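PDB 2VVF: major capsid protein P2 from Pseudoalteromonas phage pm2, which builds the protein coat of the virion as its major capsid protein, a homotrimer of double jelly-roll subunits. Local coordinates for residues Y29-L34 / S82-R87; K45-E50 / C114-D119; A162-P167 / I256-M261; V185-D190 / Q240-K245. All blocks are in the same frame, centred on the assembly; numbering follows the deposited sequence.

Interaction 1 of 4, residues Y29-L34 / S82-R87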
loop_
_atom_site.group_PDB
_atom_site.type_symbol
_atom_site.label_atom_id
_atom_site.label_comp_id
_atom_site.label_asym_id
_atom_site.label_seq_id
_atom_site.Cartn_x
_atom_site.Cartn_y
_atom_site.Cartn_z
ATOM N N TYR A 29 18.386 4.612 -15.127
ATOM C CA TYR A 29 17.472 5.692 -14.773
ATOM C C TYR A 29 16.147 5.112 -14.294
ATOM O O TYR A 29 15.376 4.567 -15.084
ATOM C CB TYR A 29 17.230 6.611 -15.974
ATOM C CG TYR A 29 18.442 7.406 -16.394
ATOM C CD1 TYR A 29 18.713 8.649 -15.834
ATOM C CD2 TYR A 29 19.322 6.913 -17.350
ATOM C CE1 TYR A 29 19.826 9.376 -16.213
ATOM C CE2 TYR A 29 20.435 7.635 -17.739
ATOM C CZ TYR A 29 20.683 8.866 -17.166
ATOM O OH TYR A 29 21.790 9.588 -17.547
ATOM N N GLU A 30 15.889 5.228 -12.998
ATOM C CA GLU A 30 14.651 4.721 -12.422
ATOM C C GLU A 30 13.525 5.732 -12.603
ATOM O O GLU A 30 12.401 5.371 -12.962
ATOM C CB GLU A 30 14.847 4.414 -10.938
ATOM C CG GLU A 30 16.082 3.585 -10.640
ATOM C CD GLU A 30 16.070 3.007 -9.239
ATOM O OE1 GLU A 30 15.348 3.551 -8.378
ATOM O OE2 GLU A 30 16.783 2.011 -8.999
ATOM N N VAL A 31 13.836 6.999 -12.350
ATOM C CA VAL A 31 12.863 8.077 -12.489
ATOM C C VAL A 31 13.538 9.360 -12.956
ATOM O O VAL A 31 14.674 9.651 -12.578
ATOM C CB VAL A 31 12.086 8.326 -11.179
ATOM C CG1 VAL A 31 10.961 9.320 -11.412
ATOM C CG2 VAL A 31 11.546 7.021 -10.614
ATOM N N ILE A 32 12.823 10.126 -13.773
ATOM C CA ILE A 32 13.321 11.403 -14.266
ATOM C C ILE A 32 12.277 12.480 -13.980
ATOM O O ILE A 32 11.176 12.456 -14.533
ATOM C CB ILE A 32 13.685 11.338 -15.764
ATOM C CG1 ILE A 32 15.016 10.605 -15.953
ATOM C CG2 ILE A 32 13.752 12.740 -16.356
ATOM C CD1 ILE A 32 15.277 10.163 -17.376
ATOM N N ASP A 33 12.618 13.401 -13.084
ATOM C CA ASP A 33 11.707 14.475 -12.706
ATOM C C ASP A 33 11.915 15.714 -13.569
ATOM O O ASP A 33 12.958 16.361 -13.504
ATOM C CB ASP A 33 11.868 14.821 -11.223
ATOM C CG ASP A 33 11.790 13.597 -10.327
ATOM O OD1 ASP A 33 10.883 12.762 -10.532
ATOM O OD2 ASP A 33 12.638 13.465 -9.420
ATOM N N LEU A 34 10.912 16.040 -14.378
ATOM C CA LEU A 34 10.990 17.197 -15.259
ATOM C C LEU A 34 10.200 18.381 -14.715
ATOM O O LEU A 34 8.975 18.333 -14.619
ATOM C CB LEU A 34 10.504 16.839 -16.667
ATOM C CG LEU A 34 10.449 17.990 -17.677
ATOM C CD1 LEU A 34 11.849 18.480 -18.014
ATOM C CD2 LEU A 34 9.704 17.568 -18.935
ATOM N N SER A 82 6.995 13.526 -13.685
ATOM C CA SER A 82 8.023 12.496 -13.640
ATOM C C SER A 82 7.844 11.374 -14.650
ATOM O O SER A 82 6.724 11.005 -15.001
ATOM C CB SER A 82 8.127 11.908 -12.230
ATOM O OG SER A 82 8.327 12.924 -11.261
ATOM N N PHE A 83 8.969 10.821 -15.091
ATOM C CA PHE A 83 8.980 9.692 -16.008
ATOM C C PHE A 83 9.280 8.475 -15.153
ATOM O O PHE A 83 10.430 8.243 -14.780
ATOM C CB PHE A 83 10.086 9.855 -17.052
ATOM C CG PHE A 83 9.774 10.862 -18.122
ATOM C CD1 PHE A 83 9.332 10.453 -19.369
ATOM C CD2 PHE A 83 9.954 12.216 -17.892
ATOM C CE1 PHE A 83 9.057 11.380 -20.360
ATOM C CE2 PHE A 83 9.683 13.144 -18.880
ATOM C CZ PHE A 83 9.234 12.725 -20.113
ATOM N N HIS A 84 8.241 7.725 -14.804
ATOM C CA HIS A 84 8.410 6.543 -13.970
ATOM C C HIS A 84 8.759 5.313 -14.796
ATOM O O HIS A 84 7.873 4.626 -15.308
ATOM C CB HIS A 84 7.144 6.276 -13.153
ATOM C CG HIS A 84 6.879 7.299 -12.093
ATOM N ND1 HIS A 84 7.332 7.164 -10.799
ATOM C CD2 HIS A 84 6.199 8.468 -12.134
ATOM C CE1 HIS A 84 6.948 8.209 -10.089
ATOM N NE2 HIS A 84 6.259 9.017 -10.876
ATOM N N PHE A 85 10.052 5.027 -14.918
ATOM C CA PHE A 85 10.490 3.850 -15.655
ATOM C C PHE A 85 10.261 2.642 -14.763
ATOM O O PHE A 85 9.689 1.637 -15.186
ATOM C CB PHE A 85 11.952 3.987 -16.070
ATOM C CG PHE A 85 12.195 5.130 -17.010
ATOM C CD1 PHE A 85 11.725 5.079 -18.311
ATOM C CD2 PHE A 85 12.813 6.288 -16.572
ATOM C CE1 PHE A 85 11.910 6.143 -19.172
ATOM C CE2 PHE A 85 13.001 7.355 -17.427
ATOM C CZ PHE A 85 12.549 7.284 -18.729
ATOM N N VAL A 86 10.643 2.781 -13.500
ATOM C CA VAL A 86 10.396 1.742 -12.514
ATOM C C VAL A 86 8.909 1.841 -12.176
ATOM O O VAL A 86 8.408 2.925 -11.867
ATOM C CB VAL A 86 11.259 1.958 -11.255
ATOM C CG1 VAL A 86 10.689 1.190 -10.072
ATOM C CG2 VAL A 86 12.703 1.559 -11.523
ATOM N N ARG A 87 8.197 0.722 -12.277
ATOM C CA ARG A 87 6.764 0.709 -11.993
ATOM C C ARG A 87 6.488 0.342 -10.537
ATOM O O ARG A 87 6.595 -0.817 -10.142
ATOM C CB ARG A 87 6.036 -0.229 -12.958
ATOM C CG ARG A 87 6.270 0.123 -14.425
ATOM C CD ARG A 87 5.431 -0.737 -15.352
ATOM N NE ARG A 87 4.005 -0.453 -15.218
ATOM C CZ ARG A 87 3.238 0.011 -16.200
ATOM N NH1 ARG A 87 3.757 0.246 -17.396
ATOM N NH2 ARG A 87 1.950 0.239 -15.984
#
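The ring of Phe83 meets Ile32 edge-on: Ile32 O lies in the ring plane, 3.6 Å from CD2. Phe85, just past the strand end, likewise turns an edge to Ile32, whose CD1 reaches CE2 at 3.6 Å. On the other side of the sheet Val31 CG1 sits over one face of His84, toward its rim. These residues join strands 28-37 and 80-84, antiparallel neighbours in the N-terminal jelly roll. Branched Val31 and Ile32 suit extended backbone, and the flat rings of Phe83 and Phe85 lie against the Ile32 side chain. Ile32 and Phe83 exchange both backbone hydrogen bonds. Beyond them, Glu30 O takes two donors, Phe85 N at 3.1 Å and Val86 N at 3.2 Å, gripping the chain where it leaves the strand. Glu30 and Val31 form a classic bulge opposite Gln134. Small Ser82 fits beside Asp33 and also bonds to Tyr205 OH of the second subunit. With Asp33 CG beside its own backbone N (chi1 -51°), OD1 receives Ser82 OG on the anti side at 2.7 Å.

Interaction 2 of 4, residues K45-E50 / C114-D119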
loop_
_atom_site.group_PDB
_atom_site.type_symbol
_atom_site.label_atom_id
_atom_site.label_comp_id
_atom_site.label_asym_id
_atom_site.label_seq_id
_atom_site.Cartn_x
_atom_site.Cartn_y
_atom_site.Cartn_z
ATOM N N LYS A 45 4.700 19.227 -26.868
ATOM C CA LYS A 45 4.225 18.208 -27.795
ATOM C C LYS A 45 5.252 17.195 -28.286
ATOM O O LYS A 45 6.458 17.378 -28.133
ATOM C CB LYS A 45 3.527 18.865 -28.988
ATOM C CG LYS A 45 2.677 20.072 -28.621
ATOM C CD LYS A 45 2.405 20.948 -29.835
ATOM C CE LYS A 45 3.686 21.584 -30.351
ATOM N NZ LYS A 45 3.490 22.253 -31.669
ATOM N N ASN A 46 4.741 16.127 -28.890
ATOM C CA ASN A 46 5.561 15.063 -29.455
ATOM C C ASN A 46 6.722 14.628 -28.572
ATOM O O ASN A 46 7.884 14.737 -28.956
ATOM C CB ASN A 46 6.047 15.441 -30.855
ATOM C CG ASN A 46 4.932 15.997 -31.724
ATOM O OD1 ASN A 46 3.842 15.426 -31.796
ATOM N ND2 ASN A 46 5.190 17.132 -32.368
ATOM N N VAL A 47 6.397 14.107 -27.394
ATOM C CA VAL A 47 7.412 13.622 -26.471
ATOM C C VAL A 47 7.811 12.207 -26.870
ATOM O O VAL A 47 6.981 11.300 -26.890
ATOM C CB VAL A 47 6.919 13.681 -25.015
ATOM C CG1 VAL A 47 8.039 13.292 -24.059
ATOM C CG2 VAL A 47 6.387 15.070 -24.693
ATOM N N ARG A 48 9.080 12.029 -27.219
ATOM C CA ARG A 48 9.568 10.725 -27.638
ATOM C C ARG A 48 10.791 10.283 -26.852
ATOM O O ARG A 48 11.768 11.021 -26.730
ATOM C CB ARG A 48 9.891 10.726 -29.136
ATOM C CG ARG A 48 9.030 11.668 -29.964
ATOM C CD ARG A 48 9.729 12.072 -31.257
ATOM N NE ARG A 48 10.624 13.212 -31.068
ATOM C CZ ARG A 48 10.303 14.472 -31.347
ATOM N NH1 ARG A 48 9.103 14.763 -31.831
ATOM N NH2 ARG A 48 11.182 15.444 -31.141
ATOM N N VAL A 49 10.730 9.062 -26.334
ATOM C CA VAL A 49 11.845 8.471 -25.611
ATOM C C VAL A 49 12.574 7.587 -26.615
ATOM O O VAL A 49 12.013 6.613 -27.115
ATOM C CB VAL A 49 11.360 7.662 -24.392
ATOM C CG1 VAL A 49 12.525 6.957 -23.724
ATOM C CG2 VAL A 49 10.641 8.569 -23.402
ATOM N N GLU A 50 13.803 7.961 -26.952
ATOM C CA GLU A 50 14.567 7.217 -27.946
ATOM C C GLU A 50 15.831 6.557 -27.409
ATOM O O GLU A 50 16.635 7.185 -26.721
ATOM C CB GLU A 50 14.911 8.110 -29.137
ATOM C CG GLU A 50 13.721 8.864 -29.706
ATOM C CD GLU A 50 14.091 9.697 -30.913
ATOM O OE1 GLU A 50 15.299 9.937 -31.122
ATOM O OE2 GLU A 50 13.175 10.108 -31.656
ATOM N N CYS A 114 20.710 7.899 -25.470
ATOM C CA CYS A 114 19.464 7.842 -24.718
ATOM C C CYS A 114 18.909 9.261 -24.698
ATOM O O CYS A 114 19.516 10.166 -24.125
ATOM C CB CYS A 114 19.703 7.336 -23.294
ATOM S SG CYS A 114 18.261 6.533 -22.556
ATOM N N GLU A 115 17.780 9.462 -25.365
ATOM C CA GLU A 115 17.209 10.793 -25.485
ATOM C C GLU A 115 15.720 10.883 -25.174
ATOM O O GLU A 115 14.966 9.924 -25.351
ATOM C CB GLU A 115 17.438 11.307 -26.908
ATOM C CG GLU A 115 18.156 12.638 -26.997
ATOM C CD GLU A 115 18.635 12.938 -28.403
ATOM O OE1 GLU A 115 19.712 12.433 -28.783
ATOM O OE2 GLU A 115 17.927 13.661 -29.135
ATOM N N ILE A 116 15.302 12.074 -24.758
ATOM C CA ILE A 116 13.898 12.367 -24.510
ATOM C C ILE A 116 13.589 13.642 -25.287
ATOM O O ILE A 116 13.773 14.751 -24.785
ATOM C CB ILE A 116 13.587 12.531 -23.013
ATOM C CG1 ILE A 116 13.727 11.193 -22.288
ATOM C CG2 ILE A 116 12.179 13.074 -22.824
ATOM C CD1 ILE A 116 13.367 11.263 -20.821
ATOM N N LYS A 117 13.179 13.471 -26.538
ATOM C CA LYS A 117 12.892 14.597 -27.414
ATOM C C LYS A 117 11.465 15.109 -27.261
ATOM O O LYS A 117 10.566 14.369 -26.864
ATOM C CB LYS A 117 13.167 14.224 -28.872
ATOM C CG LYS A 117 14.618 13.879 -29.161
ATOM C CD LYS A 117 14.742 13.007 -30.400
ATOM C CE LYS A 117 14.959 13.843 -31.650
ATOM N NZ LYS A 117 15.820 13.143 -32.643
ATOM N N PHE A 118 11.270 16.380 -27.592
ATOM C CA PHE A 118 9.959 17.010 -27.505
ATOM C C PHE A 118 9.992 18.372 -28.186
ATOM O O PHE A 118 11.059 18.947 -28.392
ATOM C CB PHE A 118 9.528 17.159 -26.042
ATOM C CG PHE A 118 10.465 17.994 -25.214
ATOM C CD1 PHE A 118 11.538 17.413 -24.560
ATOM C CD2 PHE A 118 10.279 19.364 -25.102
ATOM C CE1 PHE A 118 12.406 18.180 -23.804
ATOM C CE2 PHE A 118 11.144 20.136 -24.346
ATOM C CZ PHE A 118 12.208 19.543 -23.697
ATOM N N ASP A 119 8.816 18.880 -28.535
ATOM C CA ASP A 119 8.704 20.176 -29.189
ATOM C C ASP A 119 7.958 21.164 -28.297
ATOM O O ASP A 119 6.921 20.832 -27.719
ATOM C CB ASP A 119 7.972 20.038 -30.526
ATOM C CG ASP A 119 8.546 18.936 -31.395
ATOM O OD1 ASP A 119 9.783 18.762 -31.398
ATOM O OD2 ASP A 119 7.760 18.244 -32.077
#
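Strands 45-50 and 114-119 run antiparallel at 170°, with Lys45-Asp119, Arg48-Lys117 and Glu50-Glu115 as hydrogen-bonded pairs and a beta bulge between Lys45 and Arg48 that shifts the register by one. Asn46 lies in that bulge with positive phi and psi (44°/63°), a left-handed conformation that asparagine tolerates well. Its ND2 gives a nearly straight bond to the anti lone pair of Asp119 OD2 (2.8 Å), which lies in the amide plane although the carboxylate itself is steeply turned against it. Asp119 OD1 is held by Ser18 OG, and makes a long salt bridge at the edge of the Arg48 guanidinium, 3.6 Å from NH2. This is the central pair of the four-stranded sheet of the N-terminal jelly roll, flanked by strands 18-23 and 54-59. Arg48 and Lys117 cross obliquely on one face, Arg48 NH2 lying 3.3 Å from Lys117 CB, while Lys117 bends so that NZ comes within 3.6 Å of Glu50 OE1 in a salt bridge. The other face is apolar. There Val49 CG2 approaches Ile116 CG1 at 4.2 Å, and Val47 CG2 touches Phe118 CB at 4.0 Å.

Interaction 3 of 4, residues A162-P167 / I256-M261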
loop_
_atom_site.group_PDB
_atom_site.type_symbol
_atom_site.label_atom_id
_atom_site.label_comp_id
_atom_site.label_asym_id
_atom_site.label_seq_id
_atom_site.Cartn_x
_atom_site.Cartn_y
_atom_site.Cartn_z
ATOM N N ALA A 162 -8.961 -4.582 -34.838
ATOM C CA ALA A 162 -8.182 -5.814 -34.774
ATOM C C ALA A 162 -6.812 -5.706 -35.436
ATOM O O ALA A 162 -6.103 -6.704 -35.568
ATOM C CB ALA A 162 -8.973 -6.966 -35.384
ATOM N N ASP A 163 -6.440 -4.501 -35.853
ATOM C CA ASP A 163 -5.158 -4.290 -36.521
ATOM C C ASP A 163 -4.062 -3.733 -35.617
ATOM O O ASP A 163 -3.136 -3.078 -36.089
ATOM C CB ASP A 163 -5.329 -3.411 -37.763
ATOM C CG ASP A 163 -5.887 -2.038 -37.437
ATOM O OD1 ASP A 163 -6.459 -1.868 -36.338
ATOM O OD2 ASP A 163 -5.759 -1.129 -38.286
ATOM N N LEU A 164 -4.155 -4.011 -34.321
ATOM C CA LEU A 164 -3.147 -3.541 -33.376
ATOM C C LEU A 164 -1.884 -4.391 -33.496
ATOM O O LEU A 164 -1.956 -5.618 -33.567
ATOM C CB LEU A 164 -3.688 -3.581 -31.943
ATOM C CG LEU A 164 -4.680 -2.479 -31.567
ATOM C CD1 LEU A 164 -5.115 -2.611 -30.116
ATOM C CD2 LEU A 164 -4.098 -1.096 -31.834
ATOM N N PRO A 165 -0.730 -3.733 -33.540
ATOM C CA PRO A 165 0.542 -4.436 -33.671
ATOM C C PRO A 165 0.684 -5.540 -32.629
ATOM O O PRO A 165 0.340 -5.353 -31.462
ATOM C CB PRO A 165 1.576 -3.335 -33.424
ATOM C CG PRO A 165 0.887 -2.079 -33.827
ATOM C CD PRO A 165 -0.552 -2.272 -33.448
ATOM N N ARG A 166 1.194 -6.689 -33.058
ATOM C CA ARG A 166 1.382 -7.824 -32.161
ATOM C C ARG A 166 2.821 -8.326 -32.175
ATOM O O ARG A 166 3.083 -9.463 -32.561
ATOM C CB ARG A 166 0.429 -8.965 -32.528
ATOM C CG ARG A 166 -1.027 -8.706 -32.178
ATOM C CD ARG A 166 -1.829 -9.996 -32.169
ATOM N NE ARG A 166 -2.724 -10.096 -33.318
ATOM C CZ ARG A 166 -2.634 -11.033 -34.256
ATOM N NH1 ARG A 166 -1.683 -11.956 -34.184
ATOM N NH2 ARG A 166 -3.492 -11.049 -35.267
ATOM N N PRO A 167 3.751 -7.478 -31.747
ATOM C CA PRO A 167 5.161 -7.858 -31.699
ATOM C C PRO A 167 5.325 -9.161 -30.923
ATOM O O PRO A 167 4.872 -9.280 -29.785
ATOM C CB PRO A 167 5.819 -6.693 -30.946
ATOM C CG PRO A 167 4.693 -5.973 -30.266
ATOM C CD PRO A 167 3.518 -6.146 -31.164
ATOM N N ILE A 256 -5.984 5.528 -29.545
ATOM C CA ILE A 256 -5.777 4.290 -28.805
ATOM C C ILE A 256 -4.349 4.197 -28.274
ATOM O O ILE A 256 -3.393 4.126 -29.048
ATOM C CB ILE A 256 -6.139 3.051 -29.651
ATOM C CG1 ILE A 256 -7.588 3.130 -30.145
ATOM C CG2 ILE A 256 -5.926 1.777 -28.846
ATOM C CD1 ILE A 256 -8.610 3.266 -29.041
ATOM N N ILE A 257 -4.212 4.190 -26.952
ATOM C CA ILE A 257 -2.904 4.080 -26.316
ATOM C C ILE A 257 -2.661 2.634 -25.907
ATOM O O ILE A 257 -3.457 2.049 -25.174
ATOM C CB ILE A 257 -2.788 5.013 -25.094
ATOM C CG1 ILE A 257 -3.205 6.436 -25.468
ATOM C CG2 ILE A 257 -1.366 4.999 -24.543
ATOM C CD1 ILE A 257 -2.423 7.009 -26.622
ATOM N N VAL A 258 -1.567 2.056 -26.388
ATOM C CA VAL A 258 -1.227 0.679 -26.051
ATOM C C VAL A 258 0.106 0.626 -25.320
ATOM O O VAL A 258 1.138 1.024 -25.860
ATOM C CB VAL A 258 -1.215 -0.225 -27.294
ATOM C CG1 VAL A 258 -0.945 -1.673 -26.899
ATOM C CG2 VAL A 258 -2.522 -0.104 -28.056
ATOM N N GLU A 259 0.077 0.146 -24.081
ATOM C CA GLU A 259 1.285 0.029 -23.278
ATOM C C GLU A 259 1.901 -1.349 -23.479
ATOM O O GLU A 259 1.480 -2.325 -22.859
ATOM C CB GLU A 259 0.968 0.248 -21.798
ATOM C CG GLU A 259 0.582 1.674 -21.450
ATOM C CD GLU A 259 0.384 1.875 -19.961
ATOM O OE1 GLU A 259 1.392 1.919 -19.226
ATOM O OE2 GLU A 259 -0.781 1.979 -19.524
ATOM N N TYR A 260 2.885 -1.427 -24.368
ATOM C CA TYR A 260 3.561 -2.685 -24.647
ATOM C C TYR A 260 4.677 -2.907 -23.633
ATOM O O TYR A 260 5.072 -1.988 -22.917
ATOM C CB TYR A 260 4.143 -2.680 -26.062
ATOM C CG TYR A 260 3.106 -2.768 -27.160
ATOM C CD1 TYR A 260 2.597 -3.995 -27.563
ATOM C CD2 TYR A 260 2.658 -1.625 -27.810
ATOM C CE1 TYR A 260 1.659 -4.078 -28.575
ATOM C CE2 TYR A 260 1.720 -1.700 -28.822
ATOM C CZ TYR A 260 1.224 -2.927 -29.199
ATOM O OH TYR A 260 0.290 -3.002 -30.204
ATOM N N MET A 261 5.188 -4.132 -23.590
ATOM C CA MET A 261 6.271 -4.490 -22.685
ATOM C C MET A 261 7.116 -5.589 -23.315
ATOM O O MET A 261 6.595 -6.477 -23.987
ATOM C CB MET A 261 5.709 -4.997 -21.354
ATOM C CG MET A 261 5.099 -3.929 -20.467
ATOM S SD MET A 261 4.426 -4.637 -18.948
ATOM C CE MET A 261 3.601 -6.090 -19.586
#
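Tyr260 reaches from its strand to the loop 162-167 and donates its OH to Pro165 O at 2.7 Å. The bond arrives at a C=O angle of 126°, with the donor tilted 22° from the carbonyl plane. Around the hydroxyl the pyrrolidine of Pro165 lies crosswise, Pro165 CD being 3.4 Å from Tyr260 OH. Pro167 also crosses the phenol at about a right angle, its CD 3.8 Å from Tyr260 CE1. Further down, Leu164 CD1 meets Val258 CG2 at 4.2 Å. Prolines suit this irregular but extended loop because the ring restricts phi and offers apolar surface to the aromatic. Tyr260 CG lies beside its backbone N, opposite the carbonyl carbon (chi1 -71°), which directs the ring to the loop. Val258 CG1 lies over one face of that ring, near its rim; Phe269 meets it edge-to-face, and Leu235 and Ile172 also touch this tyrosine. Strand 252-263 runs between strands 143-154 and 171-178 in the C-terminal jelly roll, and the loop passes from strand 157-161 of the other sheet to strand 171-178.

Interaction 4 of 4, residues V185-D190 / Q240-K245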
loop_
_atom_site.group_PDB
_atom_site.type_symbol
_atom_site.label_atom_id
_atom_site.label_comp_id
_atom_site.label_asym_id
_atom_site.label_seq_id
_atom_site.Cartn_x
_atom_site.Cartn_y
_atom_site.Cartn_z
ATOM N N VAL A 185 -17.073 -1.780 -23.996
ATOM C CA VAL A 185 -16.022 -2.365 -24.812
ATOM C C VAL A 185 -15.888 -3.849 -24.516
ATOM O O VAL A 185 -16.190 -4.305 -23.416
ATOM C CB VAL A 185 -14.674 -1.634 -24.613
ATOM C CG1 VAL A 185 -13.573 -2.303 -25.434
ATOM C CG2 VAL A 185 -14.806 -0.160 -24.976
ATOM N N GLU A 186 -15.436 -4.598 -25.513
ATOM C CA GLU A 186 -15.247 -6.032 -25.375
ATOM C C GLU A 186 -13.883 -6.389 -25.948
ATOM O O GLU A 186 -13.502 -5.899 -27.011
ATOM C CB GLU A 186 -16.348 -6.779 -26.133
ATOM C CG GLU A 186 -16.179 -8.290 -26.171
ATOM C CD GLU A 186 -17.262 -8.972 -26.986
ATOM O OE1 GLU A 186 -18.439 -8.572 -26.867
ATOM O OE2 GLU A 186 -16.936 -9.903 -27.753
ATOM N N PHE A 187 -13.136 -7.220 -25.232
ATOM C CA PHE A 187 -11.819 -7.628 -25.696
ATOM C C PHE A 187 -11.745 -9.138 -25.862
ATOM O O PHE A 187 -12.139 -9.889 -24.973
ATOM C CB PHE A 187 -10.728 -7.148 -24.738
ATOM C CG PHE A 187 -9.343 -7.571 -25.139
ATOM C CD1 PHE A 187 -8.660 -6.899 -26.141
ATOM C CD2 PHE A 187 -8.729 -8.652 -24.525
ATOM C CE1 PHE A 187 -7.387 -7.293 -26.519
ATOM C CE2 PHE A 187 -7.458 -9.051 -24.897
ATOM C CZ PHE A 187 -6.784 -8.369 -25.894
ATOM N N GLN A 188 -11.242 -9.583 -27.007
ATOM C CA GLN A 188 -11.126 -11.011 -27.263
ATOM C C GLN A 188 -9.870 -11.376 -28.039
ATOM O O GLN A 188 -9.335 -10.572 -28.802
ATOM C CB GLN A 188 -12.366 -11.536 -27.983
ATOM C CG GLN A 188 -12.680 -10.825 -29.283
ATOM C CD GLN A 188 -13.807 -11.490 -30.047
ATOM O OE1 GLN A 188 -14.984 -11.278 -29.751
ATOM N NE2 GLN A 188 -13.450 -12.314 -31.026
ATOM N N ILE A 189 -9.403 -12.598 -27.824
ATOM C CA ILE A 189 -8.222 -13.110 -28.502
ATOM C C ILE A 189 -8.546 -14.504 -29.017
ATOM O O ILE A 189 -8.788 -15.420 -28.233
ATOM C CB ILE A 189 -7.000 -13.140 -27.562
ATOM C CG1 ILE A 189 -6.658 -11.728 -27.080
ATOM C CG2 ILE A 189 -5.803 -13.769 -28.263
ATOM C CD1 ILE A 189 -5.614 -11.692 -25.989
ATOM N N ASP A 190 -8.580 -14.652 -30.336
ATOM C CA ASP A 190 -8.888 -15.940 -30.947
ATOM C C ASP A 190 -10.289 -16.415 -30.570
ATOM O O ASP A 190 -10.489 -17.583 -30.229
ATOM C CB ASP A 190 -7.851 -16.990 -30.537
ATOM C CG ASP A 190 -6.490 -16.741 -31.157
ATOM O OD1 ASP A 190 -6.428 -16.075 -32.212
ATOM O OD2 ASP A 190 -5.483 -17.216 -30.593
ATOM N N GLN A 240 -4.206 -15.712 -33.498
ATOM C CA GLN A 240 -4.739 -15.458 -34.830
ATOM C C GLN A 240 -5.552 -14.174 -34.898
ATOM O O GLN A 240 -5.597 -13.513 -35.936
ATOM C CB GLN A 240 -5.594 -16.638 -35.295
ATOM C CG GLN A 240 -5.367 -17.034 -36.743
ATOM C CD GLN A 240 -4.055 -17.766 -36.943
ATOM O OE1 GLN A 240 -4.000 -18.992 -36.877
ATOM N NE2 GLN A 240 -2.987 -17.011 -37.175
ATOM N N ASP A 241 -6.205 -13.827 -33.794
ATOM C CA ASP A 241 -7.043 -12.635 -33.752
ATOM C C ASP A 241 -7.021 -11.928 -32.400
ATOM O O ASP A 241 -7.320 -12.522 -31.366
ATOM C CB ASP A 241 -8.483 -12.984 -34.141
ATOM C CG ASP A 241 -9.317 -11.759 -34.469
ATOM O OD1 ASP A 241 -9.003 -11.068 -35.462
ATOM O OD2 ASP A 241 -10.297 -11.495 -33.741
ATOM N N LEU A 242 -6.668 -10.648 -32.430
ATOM C CA LEU A 242 -6.642 -9.802 -31.243
ATOM C C LEU A 242 -7.626 -8.684 -31.573
ATOM O O LEU A 242 -7.303 -7.764 -32.329
ATOM C CB LEU A 242 -5.237 -9.233 -31.037
ATOM C CG LEU A 242 -4.874 -8.650 -29.670
ATOM C CD1 LEU A 242 -5.863 -7.573 -29.252
ATOM C CD2 LEU A 242 -4.777 -9.743 -28.620
ATOM N N ARG A 243 -8.849 -8.808 -31.070
ATOM C CA ARG A 243 -9.905 -7.866 -31.415
ATOM C C ARG A 243 -10.481 -7.029 -30.280
ATOM O O ARG A 243 -10.532 -7.458 -29.128
ATOM C CB ARG A 243 -11.026 -8.605 -32.146
ATOM C CG ARG A 243 -12.191 -7.737 -32.569
ATOM C CD ARG A 243 -13.097 -8.509 -33.506
ATOM N NE ARG A 243 -12.332 -9.310 -34.457
ATOM C CZ ARG A 243 -12.059 -8.932 -35.701
ATOM N NH1 ARG A 243 -12.496 -7.765 -36.150
ATOM N NH2 ARG A 243 -11.350 -9.721 -36.496
ATOM N N LEU A 244 -10.957 -5.843 -30.641
ATOM C CA LEU A 244 -11.568 -4.916 -29.700
ATOM C C LEU A 244 -12.905 -4.468 -30.284
ATOM O O LEU A 244 -12.956 -3.944 -31.396
ATOM C CB LEU A 244 -10.658 -3.699 -29.511
ATOM C CG LEU A 244 -10.555 -3.045 -28.132
ATOM C CD1 LEU A 244 -10.060 -4.039 -27.094
ATOM C CD2 LEU A 244 -9.629 -1.840 -28.200
ATOM N N LYS A 245 -13.988 -4.699 -29.548
ATOM C CA LYS A 245 -15.320 -4.304 -30.000
ATOM C C LYS A 245 -15.804 -3.113 -29.182
ATOM O O LYS A 245 -16.154 -3.253 -28.009
ATOM C CB LYS A 245 -16.302 -5.468 -29.879
ATOM C CG LYS A 245 -16.047 -6.603 -30.862
ATOM C CD LYS A 245 -17.209 -7.584 -30.889
ATOM C CE LYS A 245 -17.093 -8.550 -32.057
ATOM N NZ LYS A 245 -16.903 -9.954 -31.601
#
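In the four-stranded sheet of the C-terminal jelly roll, Glu186 with Lys245 and Gln188 with Arg243 are hydrogen-bonded antiparallel pairs. At the end of the pairing Asp190 OD1 accepts two backbone N-H groups, from Gln240 at 2.6 Å and Asp241 at 2.8 Å. An aspartate suits this spot: it tolerates the left-handed backbone (62°/45°) and its short carboxylate folds back to the incoming chain. Along the polar face Lys245 stretches past Glu186, so that NZ bonds Gln188 OE1 at 3.0 Å, coming from above the amide plane, and forms a long salt bridge to Glu186 OE2 (3.8 Å). Gln188 reaches the Lys245 amine with CG set between its own backbone N and carbonyl carbon (chi1 56°). Arg243 NE grips Asp241 OD2 at 3.1 Å on the syn lone pair, while NH1 bridges to Glu160. On the apolar face Leu244 CD1 meets Phe187 at the ring edge, and Val185 CG1 lies against Leu244. Strand 157-161 borders this central pair beyond strand 242-248, and strand 192-199 borders it beyond strand 182-189.

Interactions 1 and 2 join the two sheets of the N-terminal jelly roll: Phe83 CZ packs 4.0 Å from Ile116 CG2, and Ile32 CD1 4.1 Å from Ile116 CD1. Interactions 3 and 4 belong to the C-terminal jelly roll, their centres 12 Å apart, with Ala162 CB 3.6 Å from Leu242 O. Interactions 2 and 4 occupy matching places, the central pair of a four-stranded sheet in each half, about 31 Å apart between centres. A weak, long ion pair from Arg87 to Glu259 links interaction 1 to interaction 3 across the halves. The calcium ion, bound by Ala105, Pro141 and Trp143, lies about 7 Å from the side chain of Phe85 and 14 Å from that of Tyr260.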